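Local coordinates for polysaccharide deacetylase-like protein (Bacillus anthracis, PDB 4V33) that probably removes acetyl groups from cell-wall polysaccharide as a zinc-dependent hydrolase, and is required for osmotic stability and maintenance of cell shape, at residues A[203-208]-A[231-236]; A[210-215]-A[250-255]; A[235-240]-A[265-270]; A[260-265]-A[295-300]. All coordinates share one frame; numbering follows the deposited sequence.

Overall arrangement
All four contacts lie in the deacetylase domain, a deformed beta/alpha barrel. Contact 1 pairs strands 199-206 and 230-234, and contact 4 continues from the next strand, 259-263, to 298-300; their centres are about 8 Å apart. Contact 3, about 9 Å from the centre of contact 1, joins the loops that follow strands 230-234 and 259-263. Contact 2 packs the helices 211-221 and 247-255 outside those strands, about 17 Å from contact 3, centre to centre. Along the chain, contact 1 closes before contact 4 opens, while contact 2 alternates with contacts 1 and 3. Asp206, His264 and His268, from contacts 1, 4 and 3, converge on one zinc ion.

Contact 1 (A[203-208]-A[231-236]); sequences TFDDGM and TEYMIV. With ZN (zinc ion), chain D.
Phe204 and Asp206 hydrogen-bond through their backbones to Thr231 and Tyr233 in a buried parallel strand pairing, the two arms of a beta-alpha-beta unit whose connecting helix is 211-221. The strands, only 12° from parallel, belong to the barrel sheet, and TFDDG is the first signature motif of NodB-type polysaccharide deacetylases. Phe204 N gives its hydrogen to Thr231 O at 2.9 Å, Tyr233 N bonds Phe204 O at 2.8 Å, and Asp206 N bonds Tyr233 O at 2.8 Å. Just past the second strand, Ile235 N reaches Asp206 O at 3.1 Å from above the carbonyl plane, where the first strand ends before Gly207.

On one face of the sheet, Tyr233 CE2 rests 3.6 Å from Thr203 CB, and the methyl CG2 of Thr231 sits over the centre of the ring. Asp205 runs alongside the same ring with its carboxylate turned 78° from it and OD1 3.2 Å from Tyr233 CD2; Arg343 takes OD2 in a salt bridge. On the opposite face, Glu232 starts with CG anti to its backbone N (chi1 175°) and bends at the next bond, bringing OE2 to a weak hydrogen bond with Gly207 N. Back on the face of Asp205 and Tyr233, Ile235 CD1 lies beside the Asp206 carboxylate, whose OD1 binds the zinc at 2.1 Å, and Asp206 OD2 accepts a hydrogen bond, 2.9 Å long, from the zinc-bound water O.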
# COMPACT_ATOMS: atom_id res chain seq x y z
N THR A 203 -5.68 -5.64 6.65
CA THR A 203 -6.31 -4.85 7.71
C THR A 203 -7.37 -5.64 8.46
O THR A 203 -8.02 -6.54 7.89
CB THR A 203 -6.94 -3.50 7.22
OG1 THR A 203 -8.22 -3.72 6.62
CG2 THR A 203 -6.02 -2.78 6.23
N PHE A 204 -7.56 -5.27 9.72
CA PHE A 204 -8.55 -5.88 10.61
C PHE A 204 -9.39 -4.79 11.21
O PHE A 204 -8.86 -3.75 11.64
CB PHE A 204 -7.84 -6.61 11.76
CG PHE A 204 -6.95 -7.71 11.31
CD1 PHE A 204 -5.63 -7.46 11.00
CD2 PHE A 204 -7.43 -9.01 11.21
CE1 PHE A 204 -4.78 -8.48 10.58
CE2 PHE A 204 -6.58 -10.04 10.78
CZ PHE A 204 -5.26 -9.77 10.47
N ASP A 205 -10.70 -5.03 11.27
CA ASP A 205 -11.61 -4.06 11.87
C ASP A 205 -12.11 -4.50 13.23
O ASP A 205 -12.61 -5.62 13.38
CB ASP A 205 -12.83 -3.84 10.97
CG ASP A 205 -12.52 -2.98 9.75
OD1 ASP A 205 -11.34 -2.71 9.48
OD2 ASP A 205 -13.47 -2.56 9.06
N ASP A 206 -11.95 -3.58 14.19
CA ASP A 206 -12.64 -3.49 15.49
C ASP A 206 -11.76 -3.66 16.72
O ASP A 206 -12.03 -3.06 17.77
CB ASP A 206 -13.87 -4.41 15.64
CG ASP A 206 -14.98 -4.11 14.63
OD1 ASP A 206 -14.89 -3.14 13.83
OD2 ASP A 206 -15.96 -4.88 14.67
N GLY A 207 -10.70 -4.46 16.61
CA GLY A 207 -9.86 -4.73 17.76
C GLY A 207 -10.40 -5.83 18.65
O GLY A 207 -10.30 -5.77 19.87
N MET A 208 -10.99 -6.86 18.04
CA MET A 208 -11.41 -8.03 18.79
C MET A 208 -10.21 -8.75 19.39
O MET A 208 -9.14 -8.82 18.78
CB MET A 208 -12.19 -8.99 17.88
CG MET A 208 -13.54 -8.46 17.48
SD MET A 208 -14.38 -9.60 16.37
CE MET A 208 -14.26 -8.70 14.84
N THR A 231 -2.52 -3.81 9.65
CA THR A 231 -3.16 -2.68 10.32
C THR A 231 -4.36 -3.18 11.13
O THR A 231 -5.18 -3.95 10.62
CB THR A 231 -3.67 -1.66 9.29
OG1 THR A 231 -2.55 -1.14 8.56
CG2 THR A 231 -4.41 -0.51 9.97
N GLU A 232 -4.45 -2.75 12.38
CA GLU A 232 -5.61 -3.03 13.21
C GLU A 232 -6.34 -1.72 13.41
O GLU A 232 -5.74 -0.75 13.88
CB GLU A 232 -5.17 -3.57 14.57
CG GLU A 232 -6.33 -3.78 15.56
CD GLU A 232 -7.20 -4.95 15.16
OE1 GLU A 232 -6.66 -6.08 15.13
OE2 GLU A 232 -8.40 -4.74 14.86
N TYR A 233 -7.61 -1.67 13.04
CA TYR A 233 -8.41 -0.48 13.28
C TYR A 233 -9.20 -0.70 14.57
O TYR A 233 -10.19 -1.42 14.59
CB TYR A 233 -9.37 -0.23 12.13
CG TYR A 233 -8.76 0.13 10.78
CD1 TYR A 233 -8.19 1.38 10.56
CD2 TYR A 233 -8.82 -0.76 9.71
CE1 TYR A 233 -7.68 1.73 9.31
CE2 TYR A 233 -8.32 -0.42 8.46
CZ TYR A 233 -7.77 0.83 8.27
OH TYR A 233 -7.30 1.17 7.03
N MET A 234 -8.76 -0.05 15.64
CA MET A 234 -9.27 -0.30 16.99
C MET A 234 -10.45 0.61 17.33
O MET A 234 -10.37 1.83 17.14
CB MET A 234 -8.14 -0.03 17.99
CG MET A 234 -8.50 -0.27 19.44
SD MET A 234 -8.41 -2.03 19.81
CE MET A 234 -9.89 -2.25 20.80
N ILE A 235 -11.54 0.02 17.82
CA ILE A 235 -12.60 0.82 18.43
C ILE A 235 -12.02 1.30 19.75
O ILE A 235 -11.84 0.51 20.67
CB ILE A 235 -13.89 0.00 18.65
CG1 ILE A 235 -14.48 -0.41 17.30
CG2 ILE A 235 -14.92 0.84 19.44
CD1 ILE A 235 -15.54 -1.51 17.41
N VAL A 236 -11.67 2.58 19.84
CA VAL A 236 -10.74 3.01 20.87
C VAL A 236 -11.31 2.87 22.29
O VAL A 236 -10.60 2.49 23.23
CB VAL A 236 -10.19 4.42 20.59
CG1 VAL A 236 -9.22 4.86 21.68
CG2 VAL A 236 -9.49 4.45 19.22
ZN ZN D . -16.16 -2.17 12.40
O HOH W 1 -17.30 -3.86 12.31

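Contact 2 (A[210-215]-A[250-255]); sequences NNMNAF and IKEMVD
Met253 lays its CG over one face of the Phe215 ring, a CH-pi contact with CG 4.1 Å from the ring centroid and 16° off the normal. The carbon sits toward the rim of the face, 4.0 Å from Phe215 CG. The ring gets there because its CG is anti to the backbone N (chi1 174°), which swings it straight across to the neighbouring helix.

The sulfurs form the second apolar group. Met212 is bent at both chi2 and chi3, and this curl carries its SD to within 3.8 Å of Met253 SD, with Met253 CG hardly farther away. These chains fill the space between helices 211-221 and 247-255, which follow consecutive strands of the beta/alpha barrel and run in roughly the same direction, at 26°. The short segments are 11.1 Å apart at the axes, so no backbone meets backbone; the Phe215 ring reaches as far as the main chain of Glu252 and Met253. Phe259 of the underlying strand touches both Phe215 and Met253, and Leu245 packs on both methionines.

Toward solvent Glu252 adds a polar group, yet no hydrogen bond crosses. Glu252 extends past the ring with its carboxylate nearly perpendicular to it; OE2 lies in the ring plane at the edge, 3.5 Å from Phe215 CE2. CG of Glu252 is almost as near, 3.6 Å from the same CE2 of Phe215. The other oxygen, Glu252 OE1, comes to 3.8 Å from the terminal methyl CE of Met212.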
# COMPACT_ATOMS: atom_id res chain seq x y z
N ASN A 210 -9.76 -11.81 19.60
CA ASN A 210 -9.35 -12.92 18.75
C ASN A 210 -8.33 -12.54 17.69
O ASN A 210 -7.70 -13.40 17.09
CB ASN A 210 -10.56 -13.63 18.11
CG ASN A 210 -11.35 -12.72 17.18
OD1 ASN A 210 -10.79 -12.08 16.28
ND2 ASN A 210 -12.66 -12.63 17.41
N ASN A 211 -8.13 -11.24 17.47
CA ASN A 211 -7.10 -10.83 16.52
C ASN A 211 -5.69 -11.18 17.01
O ASN A 211 -4.74 -11.17 16.23
CB ASN A 211 -7.21 -9.34 16.17
CG ASN A 211 -8.35 -9.05 15.18
OD1 ASN A 211 -8.39 -7.98 14.59
ND2 ASN A 211 -9.27 -9.99 15.01
N MET A 212 -5.56 -11.52 18.29
CA MET A 212 -4.30 -12.10 18.76
C MET A 212 -3.98 -13.42 18.04
O MET A 212 -2.81 -13.78 17.91
CB MET A 212 -4.30 -12.30 20.28
CG MET A 212 -4.23 -11.00 21.07
SD MET A 212 -2.69 -10.10 20.80
CE MET A 212 -1.56 -11.02 21.85
N ASN A 213 -5.01 -14.12 17.56
CA ASN A 213 -4.78 -15.31 16.73
C ASN A 213 -4.10 -14.95 15.42
O ASN A 213 -3.20 -15.67 14.96
CB ASN A 213 -6.08 -16.05 16.43
CG ASN A 213 -6.72 -16.64 17.67
OD1 ASN A 213 -6.02 -17.04 18.61
ND2 ASN A 213 -8.04 -16.69 17.69
N ALA A 214 -4.52 -13.84 14.80
CA ALA A 214 -3.89 -13.37 13.57
C ALA A 214 -2.44 -12.98 13.83
O ALA A 214 -1.55 -13.32 13.06
CB ALA A 214 -4.67 -12.20 12.98
N PHE A 215 -2.22 -12.26 14.93
CA PHE A 215 -0.88 -11.90 15.37
C PHE A 215 0.03 -13.12 15.48
O PHE A 215 1.14 -13.14 14.93
CB PHE A 215 -1.00 -11.17 16.72
CG PHE A 215 0.31 -10.85 17.38
CD1 PHE A 215 1.33 -10.21 16.69
CD2 PHE A 215 0.50 -11.16 18.72
CE1 PHE A 215 2.53 -9.91 17.31
CE2 PHE A 215 1.70 -10.86 19.35
CZ PHE A 215 2.71 -10.24 18.64
N ILE A 250 -2.10 -4.90 22.73
CA ILE A 250 -1.73 -3.88 21.77
C ILE A 250 -0.22 -3.60 21.83
O ILE A 250 0.43 -3.47 20.79
CB ILE A 250 -2.53 -2.58 22.01
CG1 ILE A 250 -3.98 -2.80 21.59
CG2 ILE A 250 -1.91 -1.42 21.25
CD1 ILE A 250 -4.92 -1.70 22.02
N LYS A 251 0.32 -3.52 23.03
CA LYS A 251 1.75 -3.26 23.17
C LYS A 251 2.58 -4.40 22.57
O LYS A 251 3.58 -4.15 21.91
CB LYS A 251 2.12 -2.98 24.63
CG LYS A 251 1.74 -1.56 25.08
CD LYS A 251 1.97 -1.36 26.57
CE LYS A 251 1.99 0.12 26.94
NZ LYS A 251 0.74 0.83 26.54
N GLU A 252 2.14 -5.63 22.77
CA GLU A 252 2.83 -6.78 22.18
C GLU A 252 2.77 -6.71 20.65
O GLU A 252 3.77 -6.94 19.96
CB GLU A 252 2.20 -8.08 22.69
CG GLU A 252 2.97 -9.34 22.33
CD GLU A 252 2.38 -10.58 23.00
OE1 GLU A 252 1.58 -10.42 23.95
OE2 GLU A 252 2.72 -11.70 22.57
N MET A 253 1.60 -6.39 20.11
CA MET A 253 1.40 -6.32 18.67
C MET A 253 2.25 -5.22 18.04
O MET A 253 2.88 -5.42 17.00
CB MET A 253 -0.08 -6.09 18.35
CG MET A 253 -0.94 -7.29 18.67
SD MET A 253 -2.70 -6.89 18.76
CE MET A 253 -3.09 -6.80 17.02
N VAL A 254 2.27 -4.06 18.68
CA VAL A 254 3.05 -2.94 18.18
C VAL A 254 4.56 -3.17 18.37
O VAL A 254 5.35 -2.95 17.45
CB VAL A 254 2.61 -1.62 18.84
CG1 VAL A 254 3.57 -0.50 18.50
CG2 VAL A 254 1.20 -1.28 18.39
N ASP A 255 4.97 -3.62 19.56
CA ASP A 255 6.39 -3.78 19.84
C ASP A 255 7.06 -4.83 18.94
O ASP A 255 8.27 -4.76 18.69
CB ASP A 255 6.64 -4.14 21.31
CG ASP A 255 6.33 -2.99 22.25
OD1 ASP A 255 6.05 -1.86 21.78
OD2 ASP A 255 6.36 -3.22 23.48

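Contact 3 (A[235-240]-A[265-270]); sequences IVNNVD and TATHAD. With ZN (zinc ion), chain D.
Ile235 holds CG1 beside its backbone N and runs extended from there (chi2 165°), while His268 places CG anti to its own N (chi1 -160°); together these torsions set Ile235 CD1 against the imidazole, 3.6 Å from His268 CD2. The two side chains meet at a slant, and beyond the touching carbon His268 NE2 binds the zinc at 2.1 Å. The other branch of the isoleucine, CG2, packs 3.4 Å from Ala266 O.

Thr265 to His268 belong to the HTxxH signature that begins at His264, the second metal-binding motif of this deacetylase family. Its loop is held to the 3-10 turn 236-238 by two backbone bonds. Val236 N points almost straight at Thr265 O, 3.0 Å away and in the carbonyl plane; Asn237 N takes a lone pair of Ala266 O, also at 3.0 Å. Within the loop, Thr265 OG1 accepts from Ala269 N at 3.1 Å and weakly from His268 N, bracing the turn that presents the histidine. At the solvent side, Asn237 lies alongside Thr267, its ND2 3.4 Å from the methyl CG2 of Thr267, whose OG1 is hydrogen-bonded to Glu280.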
# COMPACT_ATOMS: atom_id res chain seq x y z
N ILE A 235 -11.54 0.02 17.82
CA ILE A 235 -12.60 0.82 18.43
C ILE A 235 -12.02 1.30 19.75
O ILE A 235 -11.84 0.51 20.67
CB ILE A 235 -13.89 0.00 18.65
CG1 ILE A 235 -14.48 -0.41 17.30
CG2 ILE A 235 -14.92 0.84 19.44
CD1 ILE A 235 -15.54 -1.51 17.41
N VAL A 236 -11.67 2.58 19.84
CA VAL A 236 -10.74 3.01 20.87
C VAL A 236 -11.31 2.87 22.29
O VAL A 236 -10.60 2.49 23.23
CB VAL A 236 -10.19 4.42 20.59
CG1 VAL A 236 -9.22 4.86 21.68
CG2 VAL A 236 -9.49 4.45 19.22
N ASN A 237 -12.61 3.10 22.45
CA ASN A 237 -13.20 2.96 23.78
C ASN A 237 -13.25 1.52 24.28
O ASN A 237 -13.52 1.28 25.46
CB ASN A 237 -14.60 3.58 23.83
CG ASN A 237 -14.56 5.08 23.82
OD1 ASN A 237 -13.49 5.69 23.63
ND2 ASN A 237 -15.71 5.71 24.02
N ASN A 238 -12.98 0.57 23.39
CA ASN A 238 -13.00 -0.84 23.75
C ASN A 238 -11.67 -1.41 24.21
O ASN A 238 -11.60 -2.58 24.54
CB ASN A 238 -13.51 -1.70 22.59
CG ASN A 238 -15.02 -1.61 22.41
OD1 ASN A 238 -15.73 -1.17 23.31
ND2 ASN A 238 -15.51 -2.05 21.26
N VAL A 239 -10.62 -0.60 24.22
CA VAL A 239 -9.35 -1.10 24.74
C VAL A 239 -9.57 -1.57 26.18
O VAL A 239 -10.14 -0.84 27.00
CB VAL A 239 -8.23 -0.05 24.66
CG1 VAL A 239 -6.94 -0.59 25.28
CG2 VAL A 239 -7.99 0.34 23.21
N ASP A 240 -9.13 -2.79 26.47
CA ASP A 240 -9.32 -3.45 27.77
C ASP A 240 -10.75 -3.89 28.10
O ASP A 240 -11.01 -4.40 29.19
CB ASP A 240 -8.74 -2.60 28.92
CG ASP A 240 -7.24 -2.48 28.84
OD1 ASP A 240 -6.57 -3.53 28.68
OD2 ASP A 240 -6.72 -1.35 28.91
N THR A 265 -12.64 4.82 15.11
CA THR A 265 -13.42 5.78 15.92
C THR A 265 -13.48 5.40 17.39
O THR A 265 -12.96 4.37 17.81
CB THR A 265 -14.86 6.08 15.37
OG1 THR A 265 -15.74 5.01 15.71
CG2 THR A 265 -14.85 6.31 13.86
N ALA A 266 -14.12 6.25 18.19
CA ALA A 266 -14.20 6.01 19.63
C ALA A 266 -15.18 4.90 19.96
O ALA A 266 -14.89 4.02 20.76
CB ALA A 266 -14.58 7.28 20.36
N THR A 267 -16.37 4.97 19.36
CA THR A 267 -17.44 4.03 19.71
C THR A 267 -17.98 3.22 18.54
O THR A 267 -19.01 2.56 18.68
CB THR A 267 -18.63 4.73 20.41
OG1 THR A 267 -19.32 5.60 19.49
CG2 THR A 267 -18.17 5.53 21.63
N HIS A 268 -17.29 3.26 17.40
CA HIS A 268 -17.76 2.60 16.16
C HIS A 268 -19.01 3.34 15.68
O HIS A 268 -20.07 2.76 15.42
CB HIS A 268 -18.04 1.10 16.39
CG HIS A 268 -18.04 0.28 15.13
ND1 HIS A 268 -19.21 -0.19 14.56
CD2 HIS A 268 -17.03 -0.19 14.37
CE1 HIS A 268 -18.91 -0.90 13.49
NE2 HIS A 268 -17.60 -0.93 13.36
N ALA A 269 -18.86 4.66 15.57
CA ALA A 269 -19.98 5.56 15.29
C ALA A 269 -20.43 5.50 13.84
O ALA A 269 -19.62 5.37 12.92
CB ALA A 269 -19.58 6.99 15.64
N ASP A 270 -21.74 5.64 13.64
CA ASP A 270 -22.30 5.78 12.30
C ASP A 270 -22.06 7.23 11.90
O ASP A 270 -22.87 8.11 12.18
CB ASP A 270 -23.80 5.46 12.34
CG ASP A 270 -24.42 5.41 10.96
OD1 ASP A 270 -23.69 5.51 9.96
OD2 ASP A 270 -25.66 5.25 10.90
ZN ZN D . -16.16 -2.17 12.40
O HOH W 1 -17.30 -3.86 12.31

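Contact 4 (A[260-265]-A[295-300]). With ZN (zinc ion), chain D.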
# COMPACT_ATOMS: atom_id res chain seq x y z
N SER A 260 0.47 -2.08 12.90
CA SER A 260 0.23 -0.65 12.95
C SER A 260 -1.17 -0.49 13.55
O SER A 260 -2.15 -0.99 13.00
CB SER A 260 0.25 -0.08 11.54
OG SER A 260 -0.08 1.29 11.53
N MET A 261 -1.26 0.20 14.68
CA MET A 261 -2.52 0.31 15.41
C MET A 261 -3.18 1.64 15.06
O MET A 261 -2.66 2.70 15.39
CB MET A 261 -2.27 0.20 16.91
CG MET A 261 -3.53 0.05 17.77
SD MET A 261 -4.35 -1.55 17.58
CE MET A 261 -2.91 -2.58 17.48
N GLN A 262 -4.31 1.56 14.37
CA GLN A 262 -4.96 2.74 13.83
C GLN A 262 -6.39 2.81 14.35
O GLN A 262 -6.79 2.00 15.18
CB GLN A 262 -4.88 2.72 12.30
CG GLN A 262 -3.43 2.64 11.78
CD GLN A 262 -2.61 3.86 12.17
OE1 GLN A 262 -3.13 4.98 12.22
NE2 GLN A 262 -1.33 3.65 12.48
N SER A 263 -7.16 3.79 13.87
CA SER A 263 -8.45 4.12 14.50
C SER A 263 -9.68 3.51 13.82
O SER A 263 -9.76 3.47 12.60
CB SER A 263 -8.60 5.64 14.52
OG SER A 263 -9.84 6.03 15.10
N HIS A 264 -10.65 3.09 14.63
CA HIS A 264 -11.97 2.71 14.10
C HIS A 264 -13.03 3.58 14.79
O HIS A 264 -14.16 3.15 14.98
CB HIS A 264 -12.27 1.22 14.35
CG HIS A 264 -13.21 0.59 13.36
ND1 HIS A 264 -13.62 1.21 12.20
CD2 HIS A 264 -13.81 -0.63 13.36
CE1 HIS A 264 -14.43 0.40 11.53
NE2 HIS A 264 -14.57 -0.72 12.22
N THR A 265 -12.64 4.82 15.11
CA THR A 265 -13.42 5.78 15.92
C THR A 265 -13.48 5.40 17.39
O THR A 265 -12.96 4.37 17.81
CB THR A 265 -14.86 6.08 15.37
OG1 THR A 265 -15.74 5.01 15.71
CG2 THR A 265 -14.85 6.31 13.86
N PRO A 295 2.35 7.18 16.02
CA PRO A 295 1.35 8.03 15.38
C PRO A 295 0.15 7.26 14.84
O PRO A 295 0.30 6.13 14.35
CB PRO A 295 2.11 8.67 14.22
CG PRO A 295 3.54 8.63 14.65
CD PRO A 295 3.69 7.35 15.41
N VAL A 296 -1.02 7.87 14.96
CA VAL A 296 -2.23 7.35 14.36
C VAL A 296 -2.58 8.25 13.18
O VAL A 296 -2.81 9.46 13.34
CB VAL A 296 -3.38 7.29 15.39
CG1 VAL A 296 -4.72 7.02 14.71
CG2 VAL A 296 -3.06 6.23 16.43
N ILE A 297 -2.57 7.66 11.98
CA ILE A 297 -2.70 8.40 10.73
C ILE A 297 -3.84 7.88 9.85
O ILE A 297 -4.13 8.46 8.80
CB ILE A 297 -1.40 8.32 9.91
CG1 ILE A 297 -1.05 6.87 9.57
CG2 ILE A 297 -0.25 8.97 10.67
CD1 ILE A 297 0.23 6.71 8.74
N ALA A 298 -4.47 6.79 10.27
CA ALA A 298 -5.48 6.13 9.44
C ALA A 298 -6.72 5.75 10.23
O ALA A 298 -6.65 5.44 11.42
CB ALA A 298 -4.88 4.88 8.79
N VAL A 299 -7.86 5.75 9.54
CA VAL A 299 -9.13 5.35 10.14
C VAL A 299 -9.89 4.46 9.17
O VAL A 299 -9.63 4.48 7.96
CB VAL A 299 -9.97 6.61 10.51
CG1 VAL A 299 -10.44 7.34 9.24
CG2 VAL A 299 -11.16 6.27 11.43
N ALA A 300 -10.81 3.66 9.69
CA ALA A 300 -11.76 2.95 8.85
C ALA A 300 -13.15 3.43 9.22
O ALA A 300 -13.46 3.56 10.40
CB ALA A 300 -11.65 1.43 9.09
ZN ZN D . -16.16 -2.17 12.40
O HOH W 2 -0.40 3.81 16.56
O HOH W 1 -17.30 -3.86 12.31
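Ser263 bridges Val299 where two short strands diverge by 60°: Ser263 N bonds Ala298 O at 3.0 Å and Ala300 N bonds Ser263 O at 3.1 Å, a single bridge near the end of barrel strand 259-263. Around it, the side chains of Gln262 and His264 add hydrogen bonds to the backbone of 295-300.

Gln262 folds over at chi2 (-63°) and offers its amide oxygen to two successive peptide nitrogens. OE1 of Gln262 lies 2.7 Å from Ile297 N, which is slightly tilted from the carbonyl plane, and 3.0 Å from Ala298 N, which comes in from above it. The rotation of the amide is fixed at its other end too, since Gln262 NE2 donates to Ser260 OG at 2.8 Å, a hydroxyl also bonded to Glu188. In this buried place the amide thus ties the incoming loop to the strand before the bridge begins.

Past the bridge, Ser263 OG accepts from Thr265 N at 3.1 Å, an ST turn, and is hydrogen-bonded to Tyr318. His264 then swings its ring to Ala300: ND1 donates to Ala300 O at 3.0 Å, the oxygen lying in the ring plane at its edge while the N-H comes down 51° out of the carbonyl plane. His264 NE2 binds the zinc at 2.2 Å. With the ND1 proton committed to the carbonyl of Ala300, the NE2 lone pair faces the metal, and Ala300 acts as a second-shell residue that fixes the ring and probably strengthens its donation to zinc.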